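Local atomic coordinates of protein transport protein HOFQ (Aggregatibacter actinomycetemcomitans, PDB entry 2Y3M), a protein that is a competence secretin whose extra-membranous domains bind DNA and share a fold with type I KH domains, probably serving DNA uptake across the outer membrane. Residues H28-I33 and L44-N48; E69-F75 and S137-R143; N106-L112 and N145-D151. One frame throughout, in Å; residues are numbered along the deposited sequence.

Interaction 1 of 3, residues H28-I33 and L44-N48; sequences HNTNLI and LQLEN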
loop_
_atom_site.group_PDB
_atom_site.type_symbol
_atom_site.label_atom_id
_atom_site.label_comp_id
_atom_site.label_asym_id
_atom_site.label_seq_id
_atom_site.Cartn_x
_atom_site.Cartn_y
_atom_site.Cartn_z
ATOM N N HIS B 28 -1.572 3.144 18.938
ATOM C CA HIS B 28 -1.647 4.602 19.024
ATOM C C HIS B 28 -2.950 5.064 19.679
ATOM O O HIS B 28 -3.282 6.252 19.639
ATOM C CB HIS B 28 -1.474 5.247 17.643
ATOM C CG HIS B 28 -0.210 4.850 16.942
ATOM N ND1 HIS B 28 -0.179 3.891 15.950
ATOM C CD2 HIS B 28 1.066 5.278 17.090
ATOM C CE1 HIS B 28 1.062 3.748 15.519
ATOM N NE2 HIS B 28 1.837 4.579 16.194
ATOM N N ASN B 29 -3.670 4.126 20.298
ATOM C CA ASN B 29 -4.966 4.404 20.915
ATOM C C ASN B 29 -5.961 4.942 19.877
ATOM O O ASN B 29 -6.723 5.877 20.135
ATOM C CB ASN B 29 -4.796 5.379 22.089
ATOM C CG ASN B 29 -5.877 5.233 23.140
ATOM O OD1 ASN B 29 -6.464 4.164 23.312
ATOM N ND2 ASN B 29 -6.129 6.312 23.867
ATOM N N THR B 30 -5.921 4.342 18.694
ATOM C CA THR B 30 -6.751 4.746 17.575
ATOM C C THR B 30 -7.865 3.730 17.384
ATOM O O THR B 30 -7.610 2.532 17.286
ATOM C CB THR B 30 -5.908 4.867 16.281
ATOM O OG1 THR B 30 -4.995 5.960 16.410
ATOM C CG2 THR B 30 -6.787 5.092 15.056
ATOM N N ASN B 31 -9.103 4.209 17.362
ATOM C CA ASN B 31 -10.234 3.357 17.007
ATOM C C ASN B 31 -10.259 3.096 15.493
ATOM O O ASN B 31 -10.002 4.003 14.698
ATOM C CB ASN B 31 -11.551 3.969 17.489
ATOM C CG ASN B 31 -12.726 3.016 17.350
ATOM O OD1 ASN B 31 -12.564 1.795 17.383
ATOM N ND2 ASN B 31 -13.920 3.573 17.199
ATOM N N LEU B 32 -10.544 1.853 15.107
ATOM C CA LEU B 32 -10.566 1.463 13.694
ATOM C C LEU B 32 -11.892 0.822 13.280
ATOM O O LEU B 32 -12.315 -0.178 13.860
ATOM C CB LEU B 32 -9.399 0.519 13.382
ATOM C CG LEU B 32 -9.313 -0.073 11.974
ATOM C CD1 LEU B 32 -8.889 0.972 10.935
ATOM C CD2 LEU B 32 -8.371 -1.264 11.956
ATOM N N ILE B 33 -12.552 1.412 12.290
ATOM C CA ILE B 33 -13.716 0.779 11.677
ATOM C C ILE B 33 -13.345 0.345 10.262
ATOM O O ILE B 33 -13.067 1.178 9.396
ATOM C CB ILE B 33 -14.969 1.697 11.647
ATOM C CG1 ILE B 33 -15.186 2.383 13.001
ATOM C CG2 ILE B 33 -16.209 0.893 11.248
ATOM C CD1 ILE B 33 -16.133 3.581 12.953
ATOM N N LEU B 44 -11.320 2.336 5.644
ATOM C CA LEU B 44 -10.946 2.420 7.051
ATOM C C LEU B 44 -11.379 3.757 7.615
ATOM O O LEU B 44 -11.114 4.809 7.019
ATOM C CB LEU B 44 -9.439 2.283 7.224
ATOM C CG LEU B 44 -8.716 1.087 6.624
ATOM C CD1 LEU B 44 -7.235 1.209 6.947
ATOM C CD2 LEU B 44 -9.300 -0.229 7.143
ATOM N N GLN B 45 -12.060 3.721 8.755
ATOM C CA GLN B 45 -12.307 4.942 9.499
ATOM C C GLN B 45 -11.459 4.915 10.757
ATOM O O GLN B 45 -11.597 4.017 11.588
ATOM C CB GLN B 45 -13.790 5.136 9.822
ATOM C CG GLN B 45 -14.036 6.383 10.661
ATOM C CD GLN B 45 -15.392 7.003 10.441
ATOM O OE1 GLN B 45 -16.030 6.790 9.407
ATOM N NE2 GLN B 45 -15.841 7.790 11.415
ATOM N N LEU B 46 -10.569 5.893 10.869
ATOM C CA LEU B 46 -9.647 5.986 11.995
ATOM C C LEU B 46 -10.061 7.108 12.928
ATOM O O LEU B 46 -10.442 8.188 12.484
ATOM C CB LEU B 46 -8.219 6.205 11.502
ATOM C CG LEU B 46 -7.669 5.079 10.634
ATOM C CD1 LEU B 46 -6.499 5.570 9.849
ATOM C CD2 LEU B 46 -7.271 3.904 11.499
ATOM N N GLU B 47 -10.011 6.834 14.225
ATOM C CA GLU B 47 -10.403 7.819 15.224
ATOM C C GLU B 47 -9.364 7.932 16.320
ATOM O O GLU B 47 -8.923 6.926 16.865
ATOM C CB GLU B 47 -11.757 7.455 15.832
ATOM C CG GLU B 47 -12.925 7.631 14.889
ATOM C CD GLU B 47 -14.177 6.940 15.378
ATOM O OE1 GLU B 47 -14.151 6.327 16.467
ATOM O OE2 GLU B 47 -15.195 7.012 14.666
ATOM N N ASN B 48 -8.977 9.163 16.634
ATOM C CA ASN B 48 -8.105 9.421 17.777
ATOM C C ASN B 48 -8.435 10.763 18.442
ATOM O O ASN B 48 -8.729 11.738 17.754
ATOM C CB ASN B 48 -6.637 9.361 17.350
ATOM C CG ASN B 48 -5.702 9.116 18.510
ATOM O OD1 ASN B 48 -5.644 9.903 19.457
ATOM N ND2 ASN B 48 -4.947 8.025 18.439
#
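Asn48 reaches back across the pair with its side-chain amide: ND2 gives one N-H to Thr30 OG1 at 2.9 Å, almost straight at 167°, and bonds His28 O at 2.7 Å along a more bent path. Both acceptors lie near the amide plane, which fixes the rotation of the group. CG stands anti to the backbone N (chi1 -159°), and this swings the amide toward 28-30. Beside it, Asn31 and Glu47 run side by side on one face of the sheet. Asn31 ND2 bonds Glu47 OE1 at 2.9 Å, coming from above the carboxylate, the two planes turned 59° apart. Ile33 lies alongside Gln45 on this face, and its CD1 comes to 3.9 Å from Glu47 OE2. Leu32 and Leu46 occupy the other face, where Leu32 CD1 touches Leu46 CD2 and also Leu44 CB at 4.0 Å. These residues belong to a beta hairpin of strands 31-36 and 42-48, with Asn31-Glu47 and Ile33-Gln45 as hydrogen-bonded pairs flanking the non-hydrogen-bonded Leu32-Leu46. Just before it, Asn29, at positive phi, is the C-prime residue of the Schellman motif ending helix 18-26. Thr30 OG1 is also bonded to Ser57 OG, while Asn48 OD1 accepts from Asp50 N, holding the amide from its other end. Helices 18-26 and 51-63 cover the leucine face through Leu21, Ala25, Leu54 and Ile61. Residues 44-48 pair antiparallel with a strand of the second subunit, whose Lys77 forms a salt bridge with Glu47 OE1.

Interaction 2 of 3, residues E69-F75 and S137-R143; sequences ENGIYYF and SITFDDR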
loop_
_atom_site.group_PDB
_atom_site.type_symbol
_atom_site.label_atom_id
_atom_site.label_comp_id
_atom_site.label_asym_id
_atom_site.label_seq_id
_atom_site.Cartn_x
_atom_site.Cartn_y
_atom_site.Cartn_z
ATOM N N GLU B 69 4.855 -11.961 -2.135
ATOM C CA GLU B 69 5.326 -12.529 -3.385
ATOM C C GLU B 69 5.687 -14.000 -3.239
ATOM O O GLU B 69 6.356 -14.402 -2.282
ATOM C CB GLU B 69 6.500 -11.721 -3.959
ATOM C CG GLU B 69 7.406 -11.051 -2.927
ATOM C CD GLU B 69 8.656 -10.431 -3.540
ATOM O OE1 GLU B 69 9.192 -10.987 -4.523
ATOM O OE2 GLU B 69 9.115 -9.391 -3.024
ATOM N N ASN B 70 5.207 -14.795 -4.188
ATOM C CA ASN B 70 5.571 -16.195 -4.299
ATOM C C ASN B 70 6.842 -16.302 -5.143
ATOM O O ASN B 70 7.360 -15.285 -5.607
ATOM C CB ASN B 70 4.411 -16.986 -4.911
ATOM C CG ASN B 70 3.161 -16.968 -4.031
ATOM O OD1 ASN B 70 2.068 -16.623 -4.489
ATOM N ND2 ASN B 70 3.323 -17.327 -2.758
ATOM N N GLY B 71 7.355 -17.513 -5.331
ATOM C CA GLY B 71 8.563 -17.704 -6.133
ATOM C C GLY B 71 8.439 -17.169 -7.551
ATOM O O GLY B 71 7.333 -17.006 -8.071
ATOM N N ILE B 72 9.579 -16.887 -8.174
ATOM C CA ILE B 72 9.608 -16.472 -9.574
ATOM C C ILE B 72 9.554 -17.701 -10.486
ATOM O O ILE B 72 10.152 -18.739 -10.194
ATOM C CB ILE B 72 10.832 -15.589 -9.910
ATOM C CG1 ILE B 72 10.919 -14.385 -8.968
ATOM C CG2 ILE B 72 10.775 -15.095 -11.355
ATOM C CD1 ILE B 72 11.970 -14.517 -7.885
ATOM N N TYR B 73 8.812 -17.573 -11.580
ATOM C CA TYR B 73 8.618 -18.653 -12.529
ATOM C C TYR B 73 9.223 -18.231 -13.873
ATOM O O TYR B 73 8.932 -17.149 -14.376
ATOM C CB TYR B 73 7.113 -18.953 -12.629
ATOM C CG TYR B 73 6.704 -20.195 -13.398
ATOM C CD1 TYR B 73 7.298 -21.437 -13.151
ATOM C CD2 TYR B 73 5.680 -20.136 -14.347
ATOM C CE1 TYR B 73 6.900 -22.585 -13.857
ATOM C CE2 TYR B 73 5.273 -21.273 -15.055
ATOM C CZ TYR B 73 5.887 -22.491 -14.806
ATOM O OH TYR B 73 5.487 -23.608 -15.507
ATOM N N TYR B 74 10.092 -19.071 -14.431
ATOM C CA TYR B 74 10.741 -18.785 -15.715
ATOM C C TYR B 74 10.367 -19.851 -16.747
ATOM O O TYR B 74 10.698 -21.027 -16.592
ATOM C CB TYR B 74 12.263 -18.672 -15.541
ATOM C CG TYR B 74 13.040 -18.500 -16.833
ATOM C CD1 TYR B 74 13.084 -17.265 -17.496
ATOM C CD2 TYR B 74 13.734 -19.573 -17.390
ATOM C CE1 TYR B 74 13.800 -17.116 -18.691
ATOM C CE2 TYR B 74 14.448 -19.437 -18.579
ATOM C CZ TYR B 74 14.478 -18.213 -19.225
ATOM O OH TYR B 74 15.197 -18.104 -20.397
ATOM N N PHE B 75 9.665 -19.429 -17.797
ATOM C CA PHE B 75 9.090 -20.355 -18.769
ATOM C C PHE B 75 8.878 -19.668 -20.114
ATOM O O PHE B 75 9.009 -18.445 -20.218
ATOM C CB PHE B 75 7.759 -20.913 -18.238
ATOM C CG PHE B 75 6.630 -19.911 -18.231
ATOM C CD1 PHE B 75 6.617 -18.853 -17.323
ATOM C CD2 PHE B 75 5.576 -20.029 -19.135
ATOM C CE1 PHE B 75 5.574 -17.928 -17.319
ATOM C CE2 PHE B 75 4.528 -19.113 -19.136
ATOM C CZ PHE B 75 4.527 -18.059 -18.228
ATOM N N SER B 137 11.069 -25.128 -18.038
ATOM C CA SER B 137 10.709 -24.098 -17.084
ATOM C C SER B 137 11.625 -24.178 -15.876
ATOM O O SER B 137 12.167 -25.238 -15.562
ATOM C CB SER B 137 9.244 -24.228 -16.651
ATOM O OG SER B 137 9.023 -25.443 -15.961
ATOM N N ILE B 138 11.800 -23.036 -15.222
ATOM C CA ILE B 138 12.477 -22.967 -13.941
ATOM C C ILE B 138 11.615 -22.184 -12.969
ATOM O O ILE B 138 10.997 -21.183 -13.334
ATOM C CB ILE B 138 13.886 -22.345 -14.052
ATOM C CG1 ILE B 138 14.845 -23.331 -14.742
ATOM C CG2 ILE B 138 14.418 -21.964 -12.667
ATOM C CD1 ILE B 138 16.230 -22.762 -15.078
ATOM N N THR B 139 11.540 -22.677 -11.739
ATOM C CA THR B 139 10.918 -21.936 -10.661
ATOM C C THR B 139 11.950 -21.818 -9.539
ATOM O O THR B 139 12.599 -22.801 -9.169
ATOM C CB THR B 139 9.567 -22.574 -10.213
ATOM O OG1 THR B 139 9.023 -21.847 -9.110
ATOM C CG2 THR B 139 9.739 -24.006 -9.794
ATOM N N PHE B 140 12.132 -20.603 -9.031
ATOM C CA PHE B 140 13.190 -20.338 -8.057
ATOM C C PHE B 140 12.786 -19.312 -7.011
ATOM O O PHE B 140 11.803 -18.593 -7.183
ATOM C CB PHE B 140 14.482 -19.903 -8.758
ATOM C CG PHE B 140 14.374 -18.594 -9.503
ATOM C CD1 PHE B 140 13.784 -18.539 -10.771
ATOM C CD2 PHE B 140 14.886 -17.420 -8.946
ATOM C CE1 PHE B 140 13.701 -17.339 -11.474
ATOM C CE2 PHE B 140 14.804 -16.205 -9.634
ATOM C CZ PHE B 140 14.209 -16.161 -10.904
ATOM N N ASP B 141 13.568 -19.240 -5.936
ATOM C CA ASP B 141 13.239 -18.398 -4.802
ATOM C C ASP B 141 14.502 -18.061 -4.021
ATOM O O ASP B 141 15.217 -18.956 -3.586
ATOM C CB ASP B 141 12.249 -19.144 -3.904
ATOM C CG ASP B 141 11.499 -18.234 -2.973
ATOM O OD1 ASP B 141 12.126 -17.345 -2.362
ATOM O OD2 ASP B 141 10.272 -18.416 -2.840
ATOM N N ASP B 142 14.769 -16.772 -3.833
ATOM C CA ASP B 142 15.942 -16.325 -3.066
ATOM C C ASP B 142 15.845 -16.559 -1.548
ATOM O O ASP B 142 16.862 -16.482 -0.841
ATOM C CB ASP B 142 16.235 -14.845 -3.344
ATOM C CG ASP B 142 16.942 -14.622 -4.671
ATOM O OD1 ASP B 142 17.282 -15.606 -5.357
ATOM O OD2 ASP B 142 17.165 -13.445 -5.025
ATOM N N ARG B 143 14.635 -16.831 -1.051
ATOM C CA ARG B 143 14.411 -17.058 0.383
ATOM C C ARG B 143 14.978 -18.405 0.807
ATOM O O ARG B 143 15.914 -18.472 1.602
ATOM C CB ARG B 143 12.925 -17.026 0.732
ATOM C CG ARG B 143 12.219 -15.710 0.549
ATOM C CD ARG B 143 10.760 -15.905 0.905
ATOM N NE ARG B 143 9.922 -14.771 0.523
ATOM C CZ ARG B 143 9.330 -14.629 -0.661
ATOM N NH1 ARG B 143 9.479 -15.546 -1.613
ATOM N NH2 ARG B 143 8.585 -13.555 -0.892
HETATM O O HOH W 1 6.594 -11.478 0.328
#
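Ile72 lies against the ring of Phe140, its partner in a hydrogen-bonded pair of antiparallel strands. From the backbone outward, Ile72 CB sits over one face of the ring, 3.9 Å from its centroid and 26° off the normal, a CH-pi contact displaced toward the rim. CG2 comes to 3.6 Å from Phe140 CZ, and CD1, at the tip, reaches Phe140 CE2 at 3.7 Å. Phe140 has CG between its own backbone N and carbonyl carbon (chi1 64°), a crowded position that brings the ring across to Ile72. Tyr74 and Ile138 continue this face; on the other, Tyr73 meets Thr139 CB at its ring edge through CD1, 3.9 Å away. Farther along, Asp141 OD1 accepts from Arg143 N, 2.9 Å away, in an Asx turn, and from Arg143 NH1 on the opposite face of the carboxylate. NH1 also forms a salt bridge with Asp141 OD2 at 3.2 Å, which holds the guanidinium beside Glu69, whose O takes a weak bond from Arg143 NH2 at 2.8 Å; a water joins Glu69 N and, weakly, the same NH2. Glu69 OE2 is engaged by Lys62 of the second subunit, and Phe55 of that subunit packs on Ile72. Strand 67-76 is held between strands 6-14 and 137-141, strand 137-141 between 67-76 and 146-151, while helix 117-125 covers Tyr74 and Ile138 through Met121.

Interaction 3 of 3, residues N106-L112 and N145-D151; sequences NTATIKL and NLLLIQD. Unlike the reference sequence in segment 106-112: Asn106 (reference Thr).
Ile110 holds CG1 anti to its carbonyl carbon (chi1 -58°), whereas Ile149 has CG1 anti to the backbone N (chi1 175°), leaving its CG2 turned toward strand 106-111. There Ile149 CG2 meets Ala108 CB at 3.9 Å and Ile110 CD1 at 4.2 Å, the two isoleucines pointing the same way. Leu112 CD1 extends this apolar row to Leu147 CD1, 3.9 Å away. On the opposite face, Lys111 lies alongside Leu146, its CG 3.5 Å from Leu146 CD2, and the Thr107 side chain crosses that of Leu148. Backbone bonds run in pairs from Asn106-Asp151 to Ile110-Leu147, with Leu112 N to Asn145 O added at the end. Leu112 CB rests 3.5 Å from Asn145 ND2, the two side chains at about a right angle; that amide bonds Ala115 O and Ala117 N. This antiparallel pairing, part of the bacterial type II/III secretion system short domain, forms one margin of the chain's larger sheet. Helix 153-166 packs on Ala108, Ile110 and Leu112, and helix 117-125 on Leu112 and Leu147. The chemistry is two-faced: on one side mostly aliphatic groups, with Ile110, Leu147 and Ile149 buried, and on the other largely exposed threonine, lysine and leucine, the lysine's stem serving as apolar surface.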
loop_
_atom_site.group_PDB
_atom_site.type_symbol
_atom_site.label_atom_id
_atom_site.label_comp_id
_atom_site.label_asym_id
_atom_site.label_seq_id
_atom_site.Cartn_x
_atom_site.Cartn_y
_atom_site.Cartn_z
ATOM N N ASN B 106 12.472 -34.373 -17.382
ATOM C CA ASN B 106 13.083 -34.624 -16.079
ATOM C C ASN B 106 12.943 -33.425 -15.149
ATOM O O ASN B 106 12.784 -32.297 -15.608
ATOM C CB ASN B 106 14.558 -35.002 -16.229
ATOM C CG ASN B 106 14.756 -36.446 -16.655
ATOM O OD1 ASN B 106 13.799 -37.170 -16.945
ATOM N ND2 ASN B 106 16.008 -36.870 -16.698
ATOM N N THR B 107 13.008 -33.684 -13.846
ATOM C CA THR B 107 12.885 -32.652 -12.819
ATOM C C THR B 107 14.067 -32.713 -11.857
ATOM O O THR B 107 14.544 -33.794 -11.528
ATOM C CB THR B 107 11.557 -32.801 -12.041
ATOM O OG1 THR B 107 10.462 -32.649 -12.947
ATOM C CG2 THR B 107 11.432 -31.746 -10.955
ATOM N N ALA B 108 14.541 -31.549 -11.419
ATOM C CA ALA B 108 15.650 -31.474 -10.472
ATOM C C ALA B 108 15.529 -30.271 -9.543
ATOM O O ALA B 108 15.274 -29.149 -9.982
ATOM C CB ALA B 108 16.985 -31.446 -11.202
ATOM N N THR B 109 15.706 -30.525 -8.254
ATOM C CA THR B 109 15.764 -29.473 -7.261
ATOM C C THR B 109 17.226 -29.184 -6.994
ATOM O O THR B 109 18.000 -30.085 -6.685
ATOM C CB THR B 109 15.088 -29.908 -5.957
ATOM O OG1 THR B 109 13.703 -30.172 -6.208
ATOM C CG2 THR B 109 15.222 -28.832 -4.883
ATOM N N ILE B 110 17.608 -27.924 -7.124
ATOM C CA ILE B 110 18.971 -27.536 -6.820
ATOM C C ILE B 110 18.970 -26.586 -5.628
ATOM O O ILE B 110 18.315 -25.543 -5.643
ATOM C CB ILE B 110 19.691 -26.968 -8.065
ATOM C CG1 ILE B 110 19.684 -28.028 -9.178
ATOM C CG2 ILE B 110 21.126 -26.592 -7.730
ATOM C CD1 ILE B 110 19.800 -27.483 -10.575
ATOM N N LYS B 111 19.676 -26.991 -4.580
ATOM C CA LYS B 111 19.767 -26.215 -3.357
ATOM C C LYS B 111 21.081 -25.456 -3.378
ATOM O O LYS B 111 22.149 -26.061 -3.351
ATOM C CB LYS B 111 19.721 -27.138 -2.140
ATOM C CG LYS B 111 18.481 -28.003 -2.055
ATOM C CD LYS B 111 18.522 -28.871 -0.815
ATOM C CE LYS B 111 17.172 -29.495 -0.523
ATOM N NZ LYS B 111 17.187 -30.202 0.798
ATOM N N LEU B 112 21.010 -24.131 -3.423
ATOM C CA LEU B 112 22.230 -23.331 -3.494
ATOM C C LEU B 112 22.861 -23.129 -2.126
ATOM O O LEU B 112 22.167 -23.130 -1.112
ATOM C CB LEU B 112 21.961 -21.999 -4.180
ATOM C CG LEU B 112 21.444 -22.128 -5.611
ATOM C CD1 LEU B 112 20.950 -20.788 -6.082
ATOM C CD2 LEU B 112 22.517 -22.677 -6.550
ATOM N N ASN B 145 16.323 -20.187 -1.321
ATOM C CA ASN B 145 17.440 -20.257 -2.259
ATOM C C ASN B 145 17.493 -21.578 -3.035
ATOM O O ASN B 145 18.559 -22.155 -3.239
ATOM C CB ASN B 145 18.769 -19.933 -1.564
ATOM C CG ASN B 145 19.742 -19.211 -2.478
ATOM O OD1 ASN B 145 19.345 -18.580 -3.459
ATOM N ND2 ASN B 145 21.025 -19.296 -2.155
ATOM N N LEU B 146 16.315 -22.036 -3.454
ATOM C CA LEU B 146 16.158 -23.253 -4.246
ATOM C C LEU B 146 15.973 -22.896 -5.715
ATOM O O LEU B 146 15.467 -21.821 -6.033
ATOM C CB LEU B 146 14.928 -24.046 -3.784
ATOM C CG LEU B 146 14.819 -24.586 -2.358
ATOM C CD1 LEU B 146 13.383 -24.984 -2.051
ATOM C CD2 LEU B 146 15.746 -25.759 -2.124
ATOM N N LEU B 147 16.383 -23.807 -6.595
ATOM C CA LEU B 147 16.071 -23.735 -8.022
ATOM C C LEU B 147 15.435 -25.063 -8.422
ATOM O O LEU B 147 15.979 -26.131 -8.134
ATOM C CB LEU B 147 17.335 -23.508 -8.853
ATOM C CG LEU B 147 17.891 -22.113 -9.145
ATOM C CD1 LEU B 147 19.399 -22.182 -9.325
ATOM C CD2 LEU B 147 17.270 -21.514 -10.380
ATOM N N LEU B 148 14.283 -24.992 -9.076
ATOM C CA LEU B 148 13.586 -26.179 -9.557
ATOM C C LEU B 148 13.528 -26.104 -11.080
ATOM O O LEU B 148 12.973 -25.153 -11.638
ATOM C CB LEU B 148 12.176 -26.244 -8.960
ATOM C CG LEU B 148 11.318 -27.515 -9.065
ATOM C CD1 LEU B 148 10.106 -27.431 -8.131
ATOM C CD2 LEU B 148 10.855 -27.817 -10.493
ATOM N N ILE B 149 14.101 -27.101 -11.749
ATOM C CA ILE B 149 14.140 -27.120 -13.207
ATOM C C ILE B 149 13.379 -28.298 -13.821
ATOM O O ILE B 149 13.468 -29.429 -13.343
ATOM C CB ILE B 149 15.602 -27.048 -13.752
ATOM C CG1 ILE B 149 15.614 -27.186 -15.283
ATOM C CG2 ILE B 149 16.499 -28.070 -13.060
ATOM C CD1 ILE B 149 16.952 -26.944 -15.926
ATOM N N GLN B 150 12.620 -28.013 -14.876
ATOM C CA GLN B 150 11.935 -29.055 -15.633
ATOM C C GLN B 150 12.177 -28.883 -17.127
ATOM O O GLN B 150 11.790 -27.870 -17.713
ATOM C CB GLN B 150 10.433 -29.061 -15.340
ATOM C CG GLN B 150 9.688 -30.165 -16.084
ATOM C CD GLN B 150 8.192 -30.176 -15.823
ATOM O OE1 GLN B 150 7.510 -29.159 -15.955
ATOM N NE2 GLN B 150 7.672 -31.339 -15.470
ATOM N N ASP B 151 12.812 -29.879 -17.736
ATOM C CA ASP B 151 13.104 -29.848 -19.166
ATOM C C ASP B 151 13.466 -31.241 -19.679
ATOM O O ASP B 151 13.503 -32.201 -18.906
ATOM C CB ASP B 151 14.245 -28.859 -19.455
ATOM C CG ASP B 151 14.155 -28.251 -20.841
ATOM O OD1 ASP B 151 13.307 -28.707 -21.639
ATOM O OD2 ASP B 151 14.921 -27.308 -21.136
#

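Interaction 1 closes before either of the others opens, whereas the segments of interactions 2 and 3 alternate along the chain. Interactions 2 and 3 lie 10 Å apart, centre to centre, in one five-stranded antiparallel sheet ordered 6-14, 67-76, 137-141, 146-151, 106-111; Thr139 O with Leu148 N and Ser137 N with Gln150 O are probable hydrogen bonds joining them. Interaction 1 belongs to a separate two-stranded hairpin, its centre 39 Å from that of interaction 2 and 47 Å from that of interaction 3. The chain is therefore extended, with two distinct parts. Interactions 1 and 2 both touch the second subunit, so the dimer interface draws on both parts.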